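Local coordinates for protein 3-hexulose-6-phosphate isomerase (Methanocaldococcus jannaschii, PDB 1JEO) that catalyses the interconversion of 3-hexulose 6-phosphate and fructose 6-phosphate, a step of ribose 5-phosphate biosynthesis, at residues S79-G91 against V101-I115. Residues are numbered along the deposited sequence; the frame is centred on the assembly and turned at random.
Sequences SYEKDDLLILISG and VAKKAKNINNNIIAI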
ATOM      1  N   SER A  79     -16.620   6.250  -8.485  1.00 16.73           N
ATOM      2  CA  SER A  79     -17.054   4.863  -8.409  1.00 17.16           C
ATOM      3  C   SER A  79     -15.959   3.891  -8.815  1.00 17.21           C
ATOM      4  O   SER A  79     -15.135   4.191  -9.686  1.00 17.21           O
ATOM      5  CB  SER A  79     -18.263   4.644  -9.319  1.00 20.51           C
ATOM      6  OG  SER A  79     -17.986   5.093 -10.634  1.00 20.91           O
ATOM      7  N   TYR A  80     -15.955   2.742  -8.148  1.00 19.20           N
ATOM      8  CA  TYR A  80     -15.016   1.658  -8.408  1.00 19.82           C
ATOM      9  C   TYR A  80     -15.615   0.847  -9.558  1.00 20.97           C
ATOM     10  O   TYR A  80     -16.765   0.405  -9.476  1.00 20.64           O
ATOM     11  CB  TYR A  80     -14.882   0.800  -7.146  1.00 19.28           C
ATOM     12  CG  TYR A  80     -13.821  -0.279  -7.190  1.00 18.44           C
ATOM     13  CD1 TYR A  80     -12.466   0.035  -7.009  1.00 18.19           C
ATOM     14  CD2 TYR A  80     -14.171  -1.624  -7.412  1.00 18.00           C
ATOM     15  CE1 TYR A  80     -11.473  -0.971  -7.049  1.00 17.64           C
ATOM     16  CE2 TYR A  80     -13.190  -2.638  -7.456  1.00 17.61           C
ATOM     17  CZ  TYR A  80     -11.846  -2.303  -7.272  1.00 17.75           C
ATOM     18  OH  TYR A  80     -10.896  -3.292  -7.296  1.00 17.66           O
ATOM     19  N   GLU A  81     -14.854   0.713 -10.644  1.00 16.73           N
ATOM     20  CA  GLU A  81     -15.301  -0.025 -11.827  1.00 18.39           C
ATOM     21  C   GLU A  81     -14.528  -1.335 -12.012  1.00 18.84           C
ATOM     22  O   GLU A  81     -13.554  -1.586 -11.297  1.00 18.91           O
ATOM     23  CB  GLU A  81     -15.225   0.873 -13.065  1.00 28.83           C
ATOM     24  CG  GLU A  81     -16.207   2.048 -13.007  1.00 30.92           C
ATOM     25  CD  GLU A  81     -16.087   2.994 -14.183  1.00 32.25           C
ATOM     26  OE1 GLU A  81     -15.033   3.655 -14.321  1.00 33.52           O
ATOM     27  OE2 GLU A  81     -17.059   3.089 -14.963  1.00 33.33           O
ATOM     28  N   LYS A  82     -14.979  -2.173 -12.951  1.00 20.20           N
ATOM     29  CA  LYS A  82     -14.381  -3.494 -13.216  1.00 20.99           C
ATOM     30  C   LYS A  82     -12.887  -3.577 -13.557  1.00 20.88           C
ATOM     31  O   LYS A  82     -12.237  -4.564 -13.219  1.00 21.03           O
ATOM     32  CB  LYS A  82     -15.213  -4.271 -14.252  1.00 53.43           C
ATOM     33  CG  LYS A  82     -15.336  -3.621 -15.628  1.00 54.63           C
ATOM     34  CD  LYS A  82     -16.140  -4.500 -16.583  1.00 55.35           C
ATOM     35  CE  LYS A  82     -16.160  -3.933 -17.998  1.00 55.61           C
ATOM     36  NZ  LYS A  82     -14.812  -3.943 -18.647  1.00 56.31           N
ATOM     37  N   ASP A  83     -12.347  -2.529 -14.175  1.00 19.62           N
ATOM     38  CA  ASP A  83     -10.935  -2.497 -14.562  1.00 19.85           C
ATOM     39  C   ASP A  83     -10.047  -1.769 -13.548  1.00 19.37           C
ATOM     40  O   ASP A  83      -8.880  -1.476 -13.832  1.00 18.95           O
ATOM     41  CB  ASP A  83     -10.781  -1.864 -15.954  1.00 39.60           C
ATOM     42  CG  ASP A  83     -11.425  -2.695 -17.054  1.00 40.57           C
ATOM     43  OD1 ASP A  83     -12.213  -2.127 -17.838  1.00 41.32           O
ATOM     44  OD2 ASP A  83     -11.143  -3.911 -17.135  1.00 41.48           O
ATOM     45  N   ASP A  84     -10.596  -1.517 -12.359  1.00 18.74           N
ATOM     46  CA  ASP A  84      -9.871  -0.813 -11.298  1.00 17.73           C
ATOM     47  C   ASP A  84      -9.166  -1.719 -10.289  1.00 16.65           C
ATOM     48  O   ASP A  84      -9.365  -2.938 -10.274  1.00 17.28           O
ATOM     49  CB  ASP A  84     -10.800   0.168 -10.567  1.00 18.80           C
ATOM     50  CG  ASP A  84     -11.352   1.259 -11.475  1.00 19.26           C
ATOM     51  OD1 ASP A  84     -10.772   1.520 -12.550  1.00 19.51           O
ATOM     52  OD2 ASP A  84     -12.369   1.875 -11.104  1.00 19.28           O
ATOM     53  N   LEU A  85      -8.348  -1.098  -9.442  1.00 20.35           N
ATOM     54  CA  LEU A  85      -7.583  -1.792  -8.412  1.00 18.60           C
ATOM     55  C   LEU A  85      -7.796  -1.159  -7.035  1.00 16.87           C
ATOM     56  O   LEU A  85      -7.826   0.061  -6.911  1.00 16.47           O
ATOM     57  CB  LEU A  85      -6.087  -1.749  -8.768  1.00 14.49           C
ATOM     58  CG  LEU A  85      -5.041  -2.241  -7.763  1.00 14.50           C
ATOM     59  CD1 LEU A  85      -5.137  -3.737  -7.559  1.00 14.84           C
ATOM     60  CD2 LEU A  85      -3.672  -1.855  -8.243  1.00 14.77           C
ATOM     61  N   LEU A  86      -7.967  -2.004  -6.022  1.00 17.50           N
ATOM     62  CA  LEU A  86      -8.129  -1.548  -4.643  1.00 16.56           C
ATOM     63  C   LEU A  86      -6.987  -2.102  -3.791  1.00 16.57           C
ATOM     64  O   LEU A  86      -6.698  -3.302  -3.821  1.00 16.95           O
ATOM     65  CB  LEU A  86      -9.481  -1.985  -4.053  1.00 15.73           C
ATOM     66  CG  LEU A  86      -9.750  -1.650  -2.576  1.00 14.52           C
ATOM     67  CD1 LEU A  86      -9.920  -0.149  -2.346  1.00 13.57           C
ATOM     68  CD2 LEU A  86     -10.971  -2.395  -2.090  1.00 13.93           C
ATOM     69  N   ILE A  87      -6.316  -1.208  -3.071  1.00 13.84           N
ATOM     70  CA  ILE A  87      -5.218  -1.582  -2.183  1.00 14.42           C
ATOM     71  C   ILE A  87      -5.661  -1.228  -0.758  1.00 14.54           C
ATOM     72  O   ILE A  87      -6.023  -0.081  -0.471  1.00 14.63           O
ATOM     73  CB  ILE A  87      -3.881  -0.865  -2.565  1.00 21.51           C
ATOM     74  CG1 ILE A  87      -3.421  -1.314  -3.962  1.00 21.60           C
ATOM     75  CG2 ILE A  87      -2.781  -1.163  -1.530  1.00 21.28           C
ATOM     76  CD1 ILE A  87      -2.299  -0.494  -4.578  1.00 23.04           C
ATOM     77  N   LEU A  88      -5.677  -2.239   0.107  1.00 13.77           N
ATOM     78  CA  LEU A  88      -6.077  -2.081   1.503  1.00 14.31           C
ATOM     79  C   LEU A  88      -4.887  -2.232   2.429  1.00 14.85           C
ATOM     80  O   LEU A  88      -4.057  -3.119   2.243  1.00 14.61           O
ATOM     81  CB  LEU A  88      -7.171  -3.093   1.870  1.00 16.43           C
ATOM     82  CG  LEU A  88      -8.492  -2.959   1.094  1.00 16.05           C
ATOM     83  CD1 LEU A  88      -9.389  -4.134   1.344  1.00 15.63           C
ATOM     84  CD2 LEU A  88      -9.208  -1.659   1.447  1.00 15.76           C
ATOM     85  N   ILE A  89      -4.761  -1.297   3.369  1.00 14.80           N
ATOM     86  CA  ILE A  89      -3.668  -1.297   4.344  1.00 15.24           C
ATOM     87  C   ILE A  89      -4.295  -1.395   5.728  1.00 15.50           C
ATOM     88  O   ILE A  89      -5.059  -0.515   6.135  1.00 15.75           O
ATOM     89  CB  ILE A  89      -2.778  -0.009   4.209  1.00 20.57           C
ATOM     90  CG1 ILE A  89      -2.174   0.058   2.801  1.00 21.13           C
ATOM     91  CG2 ILE A  89      -1.619  -0.021   5.231  1.00 20.12           C
ATOM     92  CD1 ILE A  89      -1.754   1.422   2.370  1.00 21.95           C
ATOM     93  N   SER A  90      -3.995  -2.490   6.426  1.00 15.30           N
ATOM     94  CA  SER A  90      -4.520  -2.738   7.768  1.00 15.99           C
ATOM     95  C   SER A  90      -3.566  -3.586   8.604  1.00 16.46           C
ATOM     96  O   SER A  90      -3.088  -4.614   8.141  1.00 16.68           O
ATOM     97  CB  SER A  90      -5.883  -3.431   7.679  1.00 18.21           C
ATOM     98  OG  SER A  90      -6.410  -3.690   8.968  1.00 18.71           O
ATOM     99  N   GLY A  91      -3.333  -3.168   9.848  1.00 17.02           N
ATOM    100  CA  GLY A  91      -2.450  -3.890  10.756  1.00 17.45           C
ATOM    101  C   GLY A  91      -2.922  -5.287  11.110  1.00 17.73           C
ATOM    102  O   GLY A  91      -2.276  -6.272  10.755  1.00 18.26           O
ATOM    103  N   VAL A 101     -15.479  -1.999   2.840  1.00 17.23           N
ATOM    104  CA  VAL A 101     -14.936  -1.546   1.557  1.00 17.22           C
ATOM    105  C   VAL A 101     -14.491  -2.751   0.712  1.00 17.24           C
ATOM    106  O   VAL A 101     -14.725  -2.772  -0.497  1.00 16.61           O
ATOM    107  CB  VAL A 101     -13.778  -0.510   1.781  1.00 18.21           C
ATOM    108  CG1 VAL A 101     -13.078  -0.131   0.471  1.00 17.65           C
ATOM    109  CG2 VAL A 101     -14.349   0.753   2.421  1.00 18.08           C
ATOM    110  N   ALA A 102     -13.925  -3.767   1.371  1.00 18.44           N
ATOM    111  CA  ALA A 102     -13.473  -5.000   0.711  1.00 19.01           C
ATOM    112  C   ALA A 102     -14.645  -5.794   0.120  1.00 19.58           C
ATOM    113  O   ALA A 102     -14.557  -6.276  -1.009  1.00 18.69           O
ATOM    114  CB  ALA A 102     -12.704  -5.869   1.690  1.00 24.26           C
ATOM    115  N   LYS A 103     -15.743  -5.877   0.877  1.00 18.20           N
ATOM    116  CA  LYS A 103     -16.969  -6.581   0.474  1.00 19.76           C
ATOM    117  C   LYS A 103     -17.628  -5.943  -0.747  1.00 20.46           C
ATOM    118  O   LYS A 103     -18.057  -6.646  -1.662  1.00 20.49           O
ATOM    119  CB  LYS A 103     -17.987  -6.609   1.621  1.00 57.99           C
ATOM    120  CG  LYS A 103     -17.695  -7.619   2.711  1.00 59.17           C
ATOM    121  CD  LYS A 103     -18.632  -7.438   3.897  1.00 60.37           C
ATOM    122  CE  LYS A 103     -18.267  -8.375   5.039  1.00 61.00           C
ATOM    123  NZ  LYS A 103     -19.129  -8.164   6.236  1.00 61.70           N
ATOM    124  N   LYS A 104     -17.669  -4.610  -0.763  1.00 21.70           N
ATOM    125  CA  LYS A 104     -18.271  -3.857  -1.861  1.00 22.78           C
ATOM    126  C   LYS A 104     -17.460  -3.905  -3.157  1.00 22.95           C
ATOM    127  O   LYS A 104     -18.031  -3.964  -4.245  1.00 23.35           O
ATOM    128  CB  LYS A 104     -18.563  -2.419  -1.434  1.00 32.33           C
ATOM    129  CG  LYS A 104     -19.824  -2.316  -0.582  1.00 33.45           C
ATOM    130  CD  LYS A 104     -20.195  -0.880  -0.308  1.00 34.22           C
ATOM    131  CE  LYS A 104     -21.612  -0.744   0.200  1.00 34.83           C
ATOM    132  NZ  LYS A 104     -22.641  -1.013  -0.845  1.00 36.52           N
ATOM    133  N   ALA A 105     -16.135  -3.962  -3.020  1.00 19.09           N
ATOM    134  CA  ALA A 105     -15.235  -4.043  -4.164  1.00 19.53           C
ATOM    135  C   ALA A 105     -15.241  -5.449  -4.757  1.00 19.97           C
ATOM    136  O   ALA A 105     -15.156  -5.610  -5.973  1.00 19.52           O
ATOM    137  CB  ALA A 105     -13.837  -3.662  -3.757  1.00 18.73           C
ATOM    138  N   LYS A 106     -15.410  -6.448  -3.886  1.00 24.77           N
ATOM    139  CA  LYS A 106     -15.448  -7.866  -4.255  1.00 25.73           C
ATOM    140  C   LYS A 106     -16.620  -8.199  -5.192  1.00 26.22           C
ATOM    141  O   LYS A 106     -16.518  -9.113  -6.012  1.00 26.03           O
ATOM    142  CB  LYS A 106     -15.472  -8.735  -2.980  1.00 32.54           C
ATOM    143  CG  LYS A 106     -15.262 -10.246  -3.163  1.00 32.68           C
ATOM    144  CD  LYS A 106     -13.904 -10.611  -3.756  1.00 33.16           C
ATOM    145  CE  LYS A 106     -13.823 -12.111  -3.996  1.00 33.05           C
ATOM    146  NZ  LYS A 106     -12.570 -12.505  -4.688  1.00 33.11           N
ATOM    147  N   ASN A 107     -17.688  -7.402  -5.109  1.00 31.66           N
ATOM    148  CA  ASN A 107     -18.875  -7.565  -5.951  1.00 32.74           C
ATOM    149  C   ASN A 107     -18.670  -7.009  -7.363  1.00 32.91           C
ATOM    150  O   ASN A 107     -19.440  -7.327  -8.276  1.00 32.97           O
ATOM    151  CB  ASN A 107     -20.095  -6.894  -5.307  1.00105.05           C
ATOM    152  CG  ASN A 107     -20.644  -7.679  -4.130  1.00106.00           C
ATOM    153  OD1 ASN A 107     -20.722  -7.169  -3.013  1.00 59.92           O
ATOM    154  ND2 ASN A 107     -21.044  -8.921  -4.380  1.00 59.92           N
ATOM    155  N   ILE A 108     -17.633  -6.182  -7.531  1.00 24.82           N
ATOM    156  CA  ILE A 108     -17.303  -5.569  -8.823  1.00 24.76           C
ATOM    157  C   ILE A 108     -16.198  -6.372  -9.537  1.00 24.94           C
ATOM    158  O   ILE A 108     -16.336  -6.676 -10.723  1.00 24.68           O
ATOM    159  CB  ILE A 108     -16.864  -4.074  -8.677  1.00 29.29           C
ATOM    160  CG1 ILE A 108     -17.773  -3.292  -7.709  1.00 29.45           C
ATOM    161  CG2 ILE A 108     -16.831  -3.399 -10.038  1.00 29.13           C
ATOM    162  CD1 ILE A 108     -19.223  -3.095  -8.142  1.00 29.87           C
ATOM    163  N   ASN A 109     -15.086  -6.644  -8.839  1.00 22.53           N
ATOM    164  CA  ASN A 109     -13.977  -7.442  -9.394  1.00 22.82           C
ATOM    165  C   ASN A 109     -13.173  -8.179  -8.312  1.00 22.80           C
ATOM    166  O   ASN A 109     -13.486  -8.072  -7.123  1.00 22.22           O
ATOM    167  CB  ASN A 109     -13.053  -6.614 -10.330  1.00 50.56           C
ATOM    168  CG  ASN A 109     -12.287  -5.493  -9.617  1.00 51.88           C
ATOM    169  OD1 ASN A 109     -11.909  -5.604  -8.451  1.00 17.25           O
ATOM    170  ND2 ASN A 109     -12.007  -4.428 -10.351  1.00 17.25           N
ATOM    171  N   ASN A 110     -12.122  -8.885  -8.733  1.00 30.52           N
ATOM    172  CA  ASN A 110     -11.247  -9.637  -7.830  1.00 30.96           C
ATOM    173  C   ASN A 110      -9.919  -8.928  -7.574  1.00 30.26           C
ATOM    174  O   ASN A 110      -9.104  -9.410  -6.797  1.00 30.48           O
ATOM    175  CB  ASN A 110     -10.949 -11.028  -8.406  1.00107.41           C
ATOM    176  CG  ASN A 110     -12.131 -11.973  -8.321  1.00109.08           C
ATOM    177  OD1 ASN A 110     -12.984 -11.855  -7.443  1.00 37.37           O
ATOM    178  ND2 ASN A 110     -12.171 -12.939  -9.227  1.00 37.37           N
ATOM    179  N   ASN A 111      -9.730  -7.769  -8.204  1.00 21.05           N
ATOM    180  CA  ASN A 111      -8.501  -6.972  -8.111  1.00 19.86           C
ATOM    181  C   ASN A 111      -8.315  -6.221  -6.774  1.00 18.63           C
ATOM    182  O   ASN A 111      -8.326  -4.984  -6.722  1.00 18.42           O
ATOM    183  CB  ASN A 111      -8.459  -6.011  -9.308  1.00 47.95           C
ATOM    184  CG  ASN A 111      -7.063  -5.804  -9.861  1.00 48.94           C
ATOM    185  OD1 ASN A 111      -6.842  -4.896 -10.661  1.00 23.83           O
ATOM    186  ND2 ASN A 111      -6.112  -6.634  -9.440  1.00 23.83           N
ATOM    187  N   ILE A 112      -8.151  -6.995  -5.698  1.00 19.05           N
ATOM    188  CA  ILE A 112      -7.983  -6.465  -4.345  1.00 18.01           C
ATOM    189  C   ILE A 112      -6.662  -6.946  -3.729  1.00 17.18           C
ATOM    190  O   ILE A 112      -6.383  -8.146  -3.696  1.00 17.05           O
ATOM    191  CB  ILE A 112      -9.179  -6.878  -3.409  1.00 22.51           C
ATOM    192  CG1 ILE A 112     -10.521  -6.408  -3.993  1.00 22.85           C
ATOM    193  CG2 ILE A 112      -9.005  -6.279  -2.003  1.00 22.33           C
ATOM    194  CD1 ILE A 112     -11.745  -6.987  -3.313  1.00 23.54           C
ATOM    195  N   ILE A 113      -5.855  -5.992  -3.260  1.00 17.93           N
ATOM    196  CA  ILE A 113      -4.570  -6.274  -2.620  1.00 17.02           C
ATOM    197  C   ILE A 113      -4.653  -5.840  -1.154  1.00 17.02           C
ATOM    198  O   ILE A 113      -5.196  -4.776  -0.840  1.00 16.74           O
ATOM    199  CB  ILE A 113      -3.382  -5.524  -3.322  1.00 17.50           C
ATOM    200  CG1 ILE A 113      -3.271  -5.965  -4.784  1.00 17.27           C
ATOM    201  CG2 ILE A 113      -2.037  -5.789  -2.585  1.00 17.33           C
ATOM    202  CD1 ILE A 113      -2.326  -5.134  -5.612  1.00 17.68           C
ATOM    203  N   ALA A 114      -4.135  -6.684  -0.265  1.00 16.86           N
ATOM    204  CA  ALA A 114      -4.124  -6.390   1.161  1.00 17.24           C
ATOM    205  C   ALA A 114      -2.701  -6.379   1.686  1.00 17.40           C
ATOM    206  O   ALA A 114      -1.939  -7.320   1.451  1.00 17.71           O
ATOM    207  CB  ALA A 114      -4.959  -7.407   1.930  1.00 14.96           C
ATOM    208  N   ILE A 115      -2.322  -5.262   2.306  1.00 14.10           N
ATOM    209  CA  ILE A 115      -0.999  -5.101   2.919  1.00 14.62           C
ATOM    210  C   ILE A 115      -1.314  -5.138   4.413  1.00 15.31           C
ATOM    211  O   ILE A 115      -1.990  -4.246   4.950  1.00 14.95           O
ATOM    212  CB  ILE A 115      -0.293  -3.784   2.474  1.00 19.19           C
ATOM    213  CG1 ILE A 115      -0.109  -3.795   0.947  1.00 18.86           C
ATOM    214  CG2 ILE A 115       1.076  -3.655   3.161  1.00 18.96           C
ATOM    215  CD1 ILE A 115       0.420  -2.516   0.339  1.00 18.74           C
TER
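Asn109 ties the loop ahead of strand 85-89 to the loop ahead of strand 112-115 through both ends of its amide. Its OD1 takes the hydroxyl of Tyr80 on a lone pair, OH to OD1 2.8 Å, with ring and amide planes turned 71° apart. Its ND2 gives a hydrogen to Lys82 O at 2.9 Å, meeting that carbonyl from above its plane, and a weak one to Asp84 O. With CG held between backbone N and carbonyl carbon (chi1 65°), the NH2 end of the amide points into the turn of Glu81 to Asp84. With an alanine here, the Tyr80 hydroxyl would probably lose this acceptor, and Lys82 O the amide hydrogen bond that holds the turn.

Apolar contacts continue round the Tyr80 ring: Ala105 CB lies over one face, 3.9 Å from CE2, while Ile108 CB sits at the edge.

Beyond the loops, the backbones pair as neighbouring parallel strands. Five nearly straight N-H...O bonds run from Leu86 N to Asn111 O through to Ser90 N to Ile115 O. With helix 96-106 as the crossover, this is a beta-alpha-beta unit of the SIS fold. The first strand delivers Ser90 and Gly91, inferred substrate binders, to a pocket where Ser90 OG and Gly91 N hydrogen-bond a citrate, probably from the crystallisation liquor.

On the helix-facing side, Leu86 CD2 presses on Ala105 CB at 3.5 Å and meets Val101 CG1, while Leu88 CD1 touches both Ala102 CB (3.8 Å) and Ile112 CG2 (4.0 Å). Across the sheet, Leu85 CD1 meets Ile113 CD1 and Ile87 CG2 meets Ile115 CD1 at 3.9 Å, a layer that helices 24-39 and 144-164 cover.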